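Local coordinates for protein phosphoserine aminotransferase (Bacillus circulans, PDB 2C0R) that catalyses the reversible, pyridoxal-phosphate-dependent transamination that makes phosphoserine for serine biosynthesis and phosphohydroxythreonine for pyridoxine biosynthesis, with glutamate as amino donor, at residues F81-I84 / P85-L89; Y227-Y230 / V231-S235; P241-G244 / I245-V248. The protein carries 1 engineered substitution. All blocks are in the same frame, centred on the assembly; numbering follows the deposited sequence.

Contact 1: F81-I84 / P85-L89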
ATOM      1  N   PHE A  81     -12.154   7.010  -3.869  1.00 11.74           N
ATOM      2  CA  PHE A  81     -13.599   7.252  -3.878  1.00 12.86           C
ATOM      3  C   PHE A  81     -14.007   8.130  -2.686  1.00 12.44           C
ATOM      4  O   PHE A  81     -14.917   8.924  -2.819  1.00 13.88           O
ATOM      5  CB  PHE A  81     -14.360   5.944  -3.750  1.00 11.55           C
ATOM      6  CG  PHE A  81     -14.212   5.014  -4.942  1.00 11.88           C
ATOM      7  CD1 PHE A  81     -14.574   3.680  -4.781  1.00 12.62           C
ATOM      8  CD2 PHE A  81     -13.695   5.455  -6.148  1.00 11.85           C
ATOM      9  CE1 PHE A  81     -14.405   2.792  -5.852  1.00 13.26           C
ATOM     10  CE2 PHE A  81     -13.590   4.574  -7.231  1.00 12.56           C
ATOM     11  CZ  PHE A  81     -13.974   3.264  -7.066  1.00 12.98           C
ATOM     12  N   ALA A  82     -13.345   7.945  -1.547  1.00 13.89           N
ATOM     13  CA  ALA A  82     -13.592   8.755  -0.339  1.00 14.73           C
ATOM     14  C   ALA A  82     -12.781  10.036  -0.336  1.00 14.75           C
ATOM     15  O   ALA A  82     -13.284  11.120  -0.008  1.00 14.20           O
ATOM     16  CB  ALA A  82     -13.313   7.924   0.898  1.00 16.55           C
ATOM     17  N   MET A  83     -11.511   9.873  -0.700  1.00 13.65           N
ATOM     18  CA  MET A  83     -10.659  11.080  -0.603  1.00 13.59           C
ATOM     19  C   MET A  83     -11.058  12.214  -1.533  1.00 13.20           C
ATOM     20  O   MET A  83     -10.946  13.388  -1.181  1.00 13.60           O
ATOM     21  CB  MET A  83      -9.236  10.601  -0.845  1.00 14.00           C
ATOM     22  CG  MET A  83      -8.178  11.630  -0.473  1.00 16.44           C
ATOM     23  SD  MET A  83      -6.537  10.825  -0.582  1.00 15.37           S
ATOM     24  CE  MET A  83      -5.543  12.337  -0.361  1.00 16.95           C
ATOM     25  N   ILE A  84     -11.568  11.879  -2.730  1.00 14.05           N
ATOM     26  CA  ILE A  84     -12.011  12.952  -3.659  1.00 12.78           C
ATOM     27  C   ILE A  84     -13.152  13.799  -3.070  1.00 13.96           C
ATOM     28  O   ILE A  84     -12.993  15.038  -2.914  1.00 15.31           O
ATOM     29  CB  ILE A  84     -12.342  12.279  -5.023  1.00 13.58           C
ATOM     30  CG1 ILE A  84     -11.098  11.793  -5.737  1.00 14.49           C
ATOM     31  CG2 ILE A  84     -13.184  13.202  -5.907  1.00 16.84           C
ATOM     32  CD1 ILE A  84     -11.389  10.657  -6.698  1.00 15.37           C
ATOM     33  N   PRO A  85     -14.304  13.250  -2.699  1.00 13.40           N
ATOM     34  CA  PRO A  85     -15.328  14.125  -2.094  1.00 15.30           C
ATOM     35  C   PRO A  85     -14.853  14.715  -0.779  1.00 16.33           C
ATOM     36  O   PRO A  85     -15.194  15.872  -0.453  1.00 16.86           O
ATOM     37  CB  PRO A  85     -16.498  13.162  -1.868  1.00 14.63           C
ATOM     38  CG  PRO A  85     -15.956  11.775  -1.950  1.00 15.60           C
ATOM     39  CD  PRO A  85     -14.782  11.875  -2.877  1.00 15.13           C
ATOM     40  N   MET A  86     -14.078  13.994   0.021  1.00 15.70           N
ATOM     41  CA  MET A  86     -13.576  14.622   1.266  1.00 15.90           C
ATOM     42  C   MET A  86     -12.802  15.891   0.975  1.00 14.63           C
ATOM     43  O   MET A  86     -12.873  16.854   1.764  1.00 14.93           O
ATOM     44  CB  MET A  86     -12.710  13.611   2.035  1.00 14.91           C
ATOM     45  CG  MET A  86     -13.530  12.519   2.696  1.00 17.20           C
ATOM     46  SD  MET A  86     -12.473  11.202   3.391  1.00 20.67           S
ATOM     47  CE  MET A  86     -12.804  11.538   5.128  1.00 31.74           C
ATOM     48  N   ASN A  87     -12.038  15.892  -0.103  1.00 14.18           N
ATOM     49  CA  ASN A  87     -11.198  17.061  -0.368  1.00 15.04           C
ATOM     50  C   ASN A  87     -11.960  18.154  -1.122  1.00 13.78           C
ATOM     51  O   ASN A  87     -11.605  19.324  -0.917  1.00 16.71           O
ATOM     52  CB  ASN A  87      -9.945  16.680  -1.159  1.00 14.35           C
ATOM     53  CG  ASN A  87      -8.854  16.166  -0.245  1.00 13.55           C
ATOM     54  OD1 ASN A  87      -7.955  16.947   0.065  1.00 14.78           O
ATOM     55  ND2 ASN A  87      -8.953  14.923   0.204  1.00 14.64           N
ATOM     56  N   PHE A  88     -12.919  17.790  -1.948  1.00 14.88           N
ATOM     57  CA  PHE A  88     -13.527  18.781  -2.856  1.00 15.84           C
ATOM     58  C   PHE A  88     -14.992  19.073  -2.642  1.00 17.13           C
ATOM     59  O   PHE A  88     -15.502  20.061  -3.171  1.00 20.91           O
ATOM     60  CB  PHE A  88     -13.363  18.267  -4.296  1.00 16.06           C
ATOM     61  CG  PHE A  88     -11.904  18.062  -4.615  1.00 16.28           C
ATOM     62  CD1 PHE A  88     -11.534  16.837  -5.172  1.00 17.59           C
ATOM     63  CD2 PHE A  88     -10.904  18.990  -4.368  1.00 20.94           C
ATOM     64  CE1 PHE A  88     -10.229  16.541  -5.492  1.00 17.48           C
ATOM     65  CE2 PHE A  88      -9.590  18.694  -4.711  1.00 18.83           C
ATOM     66  CZ  PHE A  88      -9.244  17.468  -5.277  1.00 20.80           C
ATOM     67  N   LEU A  89     -15.714  18.228  -1.910  1.00 17.85           N
ATOM     68  CA  LEU A  89     -17.147  18.494  -1.775  1.00 19.12           C
ATOM     69  C   LEU A  89     -17.398  19.434  -0.610  1.00 23.74           C
ATOM     70  O   LEU A  89     -17.169  18.997   0.513  1.00 25.09           O
ATOM     71  CB  LEU A  89     -17.872  17.166  -1.508  1.00 19.23           C
ATOM     72  CG  LEU A  89     -19.398  17.236  -1.387  1.00 20.12           C
ATOM     73  CD1 LEU A  89     -19.969  17.986  -2.572  1.00 17.14           C
ATOM     74  CD2 LEU A  89     -19.999  15.836  -1.295  1.00 19.97           C
TER
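The last turns of helix 76-88, which starts at the pyridoxal phosphate pocket, hold this contact, in which Asn87 turns back onto the carbonyl of Met83. Its ND2 reaches Met83 O at 2.9 Å with an N-H...O angle of 162°, Met83 O lying close to the plane of the Asn87 amide. The backbone N of Asn87 binds the same oxygen at 2.9 Å, and the two donors approach from opposite faces of that carbonyl. Beside them Met83 runs extended in the same direction as Asn87, its CG 3.5 Å from ND2. Pro85 kinks the helix: it has no N-H to offer Phe81 O, and its CD sits 3.0 Å from that oxygen instead. One turn on, Ile84 CG2 packs on Phe88 CD1 at 4.1 Å. Phe81 itself touches the cofactor. Outside the turn, Asn87 ND2 also donates to Leu225 O and its OD1 accepts from Tyr227 N. Replacing Asn87 by an alanine would probably leave Leu225 O and Tyr227 N without their mates, with only apolar packing left to join the helix end to that segment. The buried amide thus has both ends satisfied, and its several bonds fix its rotation.

Contact 2: Y227-Y230 / V231-S235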
ATOM      1  N   TYR A 227      -5.044  15.920   0.057  1.00 11.90           N
ATOM      2  CA  TYR A 227      -4.087  15.900  -1.053  1.00 12.63           C
ATOM      3  C   TYR A 227      -2.851  16.755  -0.807  1.00 13.01           C
ATOM      4  O   TYR A 227      -1.794  16.344  -1.287  1.00 13.08           O
ATOM      5  CB  TYR A 227      -4.760  16.352  -2.386  1.00 13.62           C
ATOM      6  CG  TYR A 227      -5.697  15.264  -2.862  1.00 11.77           C
ATOM      7  CD1 TYR A 227      -7.060  15.481  -2.919  1.00 14.73           C
ATOM      8  CD2 TYR A 227      -5.210  14.011  -3.265  1.00 13.23           C
ATOM      9  CE1 TYR A 227      -7.945  14.528  -3.359  1.00 13.01           C
ATOM     10  CE2 TYR A 227      -6.104  13.012  -3.699  1.00 15.15           C
ATOM     11  CZ  TYR A 227      -7.456  13.296  -3.735  1.00 14.01           C
ATOM     12  OH  TYR A 227      -8.316  12.335  -4.130  1.00 14.36           O
ATOM     13  N   ASP A 228      -2.975  17.897  -0.118  1.00 13.24           N
ATOM     14  CA  ASP A 228      -1.748  18.726   0.037  1.00 12.94           C
ATOM     15  C   ASP A 228      -0.700  18.018   0.868  1.00 13.05           C
ATOM     16  O   ASP A 228       0.512  18.300   0.734  1.00 13.14           O
ATOM     17  CB  ASP A 228      -2.166  20.095   0.588  1.00 12.47           C
ATOM     18  CG  ASP A 228      -2.811  20.121   1.956  1.00 13.60           C
ATOM     19  OD1 ASP A 228      -2.943  19.100   2.655  1.00 12.76           O
ATOM     20  OD2 ASP A 228      -3.239  21.239   2.345  1.00 15.97           O
ATOM     21  N   THR A 229      -1.099  17.069   1.708  1.00 12.57           N
ATOM     22  CA  THR A 229      -0.055  16.251   2.390  1.00 12.98           C
ATOM     23  C   THR A 229       0.859  15.586   1.382  1.00 12.96           C
ATOM     24  O   THR A 229       2.064  15.453   1.592  1.00 14.83           O
ATOM     25  CB  THR A 229      -0.716  15.159   3.249  1.00 12.61           C
ATOM     26  OG1 THR A 229      -1.474  15.866   4.228  1.00 13.83           O
ATOM     27  CG2 THR A 229       0.329  14.227   3.891  1.00 13.83           C
ATOM     28  N   TYR A 230       0.278  15.053   0.299  1.00 11.49           N
ATOM     29  CA  TYR A 230       1.069  14.368  -0.743  1.00 12.03           C
ATOM     30  C   TYR A 230       1.766  15.396  -1.607  1.00 11.33           C
ATOM     31  O   TYR A 230       2.939  15.175  -1.937  1.00 12.59           O
ATOM     32  CB  TYR A 230       0.183  13.409  -1.557  1.00 11.88           C
ATOM     33  CG  TYR A 230      -0.406  12.352  -0.641  1.00 12.27           C
ATOM     34  CD1 TYR A 230      -1.575  12.531   0.062  1.00 14.05           C
ATOM     35  CD2 TYR A 230       0.267  11.139  -0.488  1.00 11.74           C
ATOM     36  CE1 TYR A 230      -2.094  11.566   0.883  1.00 14.33           C
ATOM     37  CE2 TYR A 230      -0.237  10.143   0.354  1.00 11.42           C
ATOM     38  CZ  TYR A 230      -1.410  10.371   1.033  1.00 14.42           C
ATOM     39  OH  TYR A 230      -1.923   9.396   1.870  1.00 15.46           O
ATOM     40  N   VAL A 231       1.079  16.507  -1.956  1.00 11.50           N
ATOM     41  CA  VAL A 231       1.725  17.454  -2.832  1.00 12.27           C
ATOM     42  C   VAL A 231       2.923  18.087  -2.133  1.00 12.49           C
ATOM     43  O   VAL A 231       4.019  18.121  -2.659  1.00 13.97           O
ATOM     44  CB  VAL A 231       0.754  18.540  -3.314  1.00 14.68           C
ATOM     45  CG1 VAL A 231       1.528  19.606  -4.098  1.00 14.83           C
ATOM     46  CG2 VAL A 231      -0.381  17.915  -4.129  1.00 16.70           C
ATOM     47  N   LYS A 232       2.716  18.597  -0.929  1.00 13.15           N
ATOM     48  CA  LYS A 232       3.741  19.373  -0.239  1.00 13.48           C
ATOM     49  C   LYS A 232       4.919  18.510   0.149  1.00 11.33           C
ATOM     50  O   LYS A 232       6.004  19.028   0.327  1.00 12.89           O
ATOM     51  CB  LYS A 232       3.124  20.020   1.019  1.00 14.39           C
ATOM     52  CG  LYS A 232       2.089  21.075   0.589  1.00 24.41           C
ATOM     53  CD  LYS A 232       1.455  21.752   1.805  1.00 33.17           C
ATOM     54  CE  LYS A 232       0.916  23.128   1.350  1.00 36.92           C
ATOM     55  NZ  LYS A 232       0.838  23.046  -0.165  1.00 54.94           N
ATOM     56  N   ASN A 233       4.699  17.207   0.297  1.00 11.10           N
ATOM     57  CA  ASN A 233       5.748  16.311   0.730  1.00 10.71           C
ATOM     58  C   ASN A 233       6.177  15.336  -0.365  1.00 10.44           C
ATOM     59  O   ASN A 233       6.880  14.354  -0.096  1.00 11.45           O
ATOM     60  CB  ASN A 233       5.308  15.481   1.932  1.00 11.60           C
ATOM     61  CG  ASN A 233       4.991  16.398   3.128  1.00 13.43           C
ATOM     62  OD1 ASN A 233       3.836  16.685   3.439  1.00 17.22           O
ATOM     63  ND2 ASN A 233       6.092  16.799   3.711  1.00 14.88           N
ATOM     64  N   ASN A 234       5.760  15.587  -1.595  1.00 10.09           N
ATOM     65  CA  ASN A 234       6.125  14.707  -2.705  1.00 10.83           C
ATOM     66  C   ASN A 234       5.821  13.243  -2.430  1.00 10.43           C
ATOM     67  O   ASN A 234       6.655  12.381  -2.810  1.00 11.33           O
ATOM     68  CB  ASN A 234       7.599  14.909  -3.061  1.00 10.64           C
ATOM     69  CG  ASN A 234       7.989  14.253  -4.374  1.00 11.63           C
ATOM     70  OD1 ASN A 234       7.148  14.054  -5.291  1.00 12.57           O
ATOM     71  ND2 ASN A 234       9.292  13.913  -4.498  1.00 12.51           N
ATOM     72  N   SER A 235       4.682  12.970  -1.845  1.00 10.37           N
ATOM     73  CA  SER A 235       4.246  11.619  -1.519  1.00 11.24           C
ATOM     74  C   SER A 235       5.185  10.928  -0.553  1.00 11.52           C
ATOM     75  O   SER A 235       5.168   9.705  -0.425  1.00 14.18           O
ATOM     76  CB  SER A 235       3.978  10.771  -2.787  1.00 10.76           C
ATOM     77  OG  SER A 235       3.040  11.437  -3.610  1.00 12.34           O
TER
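Tyr230 and Ser235 meet where helix 227-232 ends, the serine hydroxyl lying beside the root of the tyrosine: OG is 4.0 Å from Tyr230 CB, and Ser235 CA approaches the ring obliquely, 4.1 Å from CD2. The backbone sets this pairing through a Schellman motif. Ser235 N binds Tyr230 O at 2.8 Å, in the carbonyl plane and on a lone pair, while Asn234 N closes the inner bond to Val231 O; Asn234, with positive phi (52°), is the C-prime residue. On another side of the helix, Lys232 sends its aliphatic chain back past the preceding turn, CG 3.2 Å from Asp228 O and CD 4.2 Å from Asp228 CB. The chain bends at its last torsion, and NZ remains 5.1 Å from Asp228 OD2, which forms a salt bridge with Arg226. Val231, CG2 beside its backbone N, brings that methyl to 3.5 Å from Tyr227 O, the acceptor of its own N-H. Tyr230 OH is held by Met224 O, and its ring rests on Leu71 and Ile73 of strand 68-73 and on Met83 of helix 76-88. Ser235 OG bonds to Phe72 N, tying the turn after the helix to the same strand.

Contact 3: P241-G244 / I245-V248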
ATOM      1  N   PRO A 241       4.810   3.236  -0.681  1.00 12.58           N
ATOM      2  CA  PRO A 241       4.912   1.847  -1.173  1.00 11.28           C
ATOM      3  C   PRO A 241       6.087   1.718  -2.142  1.00 12.22           C
ATOM      4  O   PRO A 241       5.908   1.721  -3.360  1.00 12.71           O
ATOM      5  CB  PRO A 241       3.545   1.627  -1.825  1.00 12.93           C
ATOM      6  CG  PRO A 241       3.140   2.991  -2.291  1.00 12.30           C
ATOM      7  CD  PRO A 241       3.653   3.972  -1.254  1.00 13.36           C
ATOM      8  N   SER A 242       7.266   1.647  -1.536  1.00 13.28           N
ATOM      9  CA  SER A 242       8.463   1.925  -2.327  1.00 14.22           C
ATOM     10  C   SER A 242       8.680   0.836  -3.377  1.00 14.24           C
ATOM     11  O   SER A 242       9.057   1.177  -4.496  1.00 13.43           O
ATOM     12  CB  SER A 242       9.685   2.147  -1.443  1.00 17.82           C
ATOM     13  OG  SER A 242       9.754   1.176  -0.461  1.00 25.31           O
ATOM     14  N   PHE A 243       8.434  -0.422  -3.099  1.00 13.59           N
ATOM     15  CA  PHE A 243       8.646  -1.454  -4.138  1.00 13.02           C
ATOM     16  C   PHE A 243       7.615  -1.284  -5.240  1.00 13.49           C
ATOM     17  O   PHE A 243       7.940  -1.453  -6.402  1.00 12.81           O
ATOM     18  CB  PHE A 243       8.613  -2.869  -3.570  1.00 15.76           C
ATOM     19  CG  PHE A 243       9.034  -3.911  -4.584  1.00 14.69           C
ATOM     20  CD1 PHE A 243      10.367  -3.999  -4.966  1.00 18.20           C
ATOM     21  CD2 PHE A 243       8.120  -4.790  -5.138  1.00 16.57           C
ATOM     22  CE1 PHE A 243      10.856  -4.898  -5.846  1.00 19.80           C
ATOM     23  CE2 PHE A 243       8.630  -5.682  -6.071  1.00 17.22           C
ATOM     24  CZ  PHE A 243       9.942  -5.728  -6.465  1.00 17.46           C
ATOM     25  N   GLY A 244       6.382  -0.946  -4.856  1.00 12.13           N
ATOM     26  CA  GLY A 244       5.376  -0.728  -5.898  1.00 12.14           C
ATOM     27  C   GLY A 244       5.759   0.420  -6.815  1.00 10.16           C
ATOM     28  O   GLY A 244       5.538   0.368  -8.025  1.00 10.95           O
ATOM     29  N   ILE A 245       6.281   1.529  -6.242  1.00 11.14           N
ATOM     30  CA  ILE A 245       6.642   2.652  -7.057  1.00 10.03           C
ATOM     31  C   ILE A 245       7.842   2.338  -7.941  1.00 10.85           C
ATOM     32  O   ILE A 245       7.865   2.735  -9.097  1.00 11.82           O
ATOM     33  CB  ILE A 245       6.890   3.885  -6.173  1.00 10.12           C
ATOM     34  CG1 ILE A 245       5.549   4.313  -5.559  1.00 10.34           C
ATOM     35  CG2 ILE A 245       7.540   5.018  -6.921  1.00 11.45           C
ATOM     36  CD1 ILE A 245       5.715   5.227  -4.342  1.00 11.98           C
ATOM     37  N   TYR A 246       8.829   1.600  -7.409  1.00  9.94           N
ATOM     38  CA  TYR A 246       9.915   1.094  -8.213  1.00 10.62           C
ATOM     39  C   TYR A 246       9.396   0.274  -9.401  1.00 10.49           C
ATOM     40  O   TYR A 246       9.884   0.394 -10.536  1.00 13.03           O
ATOM     41  CB  TYR A 246      10.832   0.244  -7.313  1.00 12.92           C
ATOM     42  CG  TYR A 246      11.673  -0.752  -8.073  1.00 12.21           C
ATOM     43  CD1 TYR A 246      12.865  -0.386  -8.712  1.00 12.73           C
ATOM     44  CD2 TYR A 246      11.287  -2.092  -8.140  1.00 13.67           C
ATOM     45  CE1 TYR A 246      13.606  -1.305  -9.387  1.00 11.88           C
ATOM     46  CE2 TYR A 246      12.023  -3.023  -8.823  1.00 12.09           C
ATOM     47  CZ  TYR A 246      13.185  -2.616  -9.445  1.00 12.93           C
ATOM     48  OH  TYR A 246      13.903  -3.570 -10.108  1.00 14.33           O
ATOM     49  N   MET A 247       8.392  -0.560  -9.160  1.00 11.28           N
ATOM     50  CA  MET A 247       7.856  -1.399 -10.250  1.00 11.58           C
ATOM     51  C   MET A 247       7.046  -0.574 -11.231  1.00 10.97           C
ATOM     52  O   MET A 247       7.141  -0.814 -12.447  1.00 12.01           O
ATOM     53  CB  MET A 247       6.962  -2.487  -9.683  1.00 12.12           C
ATOM     54  CG  MET A 247       7.592  -3.654  -8.956  1.00 13.01           C
ATOM     55  SD  MET A 247       8.801  -4.566  -9.954  1.00 15.08           S
ATOM     56  CE  MET A 247       7.737  -5.529 -11.029  1.00 19.83           C
ATOM     57  N   VAL A 248       6.283   0.407 -10.767  1.00 10.99           N
ATOM     58  CA  VAL A 248       5.658   1.360 -11.694  1.00 10.90           C
ATOM     59  C   VAL A 248       6.708   2.006 -12.582  1.00 10.91           C
ATOM     60  O   VAL A 248       6.548   2.111 -13.816  1.00 11.55           O
ATOM     61  CB  VAL A 248       4.842   2.420 -10.917  1.00 10.99           C
ATOM     62  CG1 VAL A 248       4.373   3.550 -11.838  1.00 13.35           C
ATOM     63  CG2 VAL A 248       3.644   1.756 -10.236  1.00 12.69           C
TER
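With CG anti to the backbone N in both Phe243 (chi1 -171°) and Tyr246 (chi1 158°), the two rings lie side by side and point the same way from the first turns of helix 242-257. They meet obliquely, planes at 34°, with Phe243 CE1 3.6 Å from Tyr246 CD2. Met247 CG, anti to its carbonyl carbon, lies over one face of the Phe243 ring, and the bend at chi2 turns SD back beside the same ring. The first is a CH-pi contact, 4.1 Å from CG to the ring centroid; SD stands obliquely at 4.5 Å from the same centroid, a Met-aromatic contact. Phe243 O lies in plane at the edge of the Tyr246 ring and accepts the N-H of Met247 at 2.9 Å. At the helix start, Pro241 occupies the N-cap position, and its CD touches Ile245 CD1 at 3.9 Å, while Pro241 O takes the Ile245 N-H at 2.9 Å. Phe243 and Met247 reach the dimer interface, where they meet Phe243 and Met38 of the second subunit, respectively. Within the chain, Tyr246 OH bonds to Glu26 just beyond helix 17-25, Met247 packs on Val19 and Ala23 of that helix, and Ile245 leans on Tyr47 and His51 of helix 45-61.

Overall arrangement
All three contacts are local turns of helix, arranged in series along the chain; each joins neighbouring residues of one continuous segment, so none closes a loop, and none nests within or crosses another. Contact 1 lies at the C-terminal end of helix 76-88, well before the chain reaches contact 2, which ends helix 227-232; contact 3 then opens the next helix, 242-257. Despite their separation in sequence, contacts 1 and 2 touch: Met83, Ile84 and Phe88 pack round Tyr227, joining the two helices. Contact 3 stands apart, its nearest atoms about 6 Å from contact 2 and about 12 Å from contact 1. Contacts 1 and 3 both reach the second subunit, the first through Ala82 and Met86 against its Pro222.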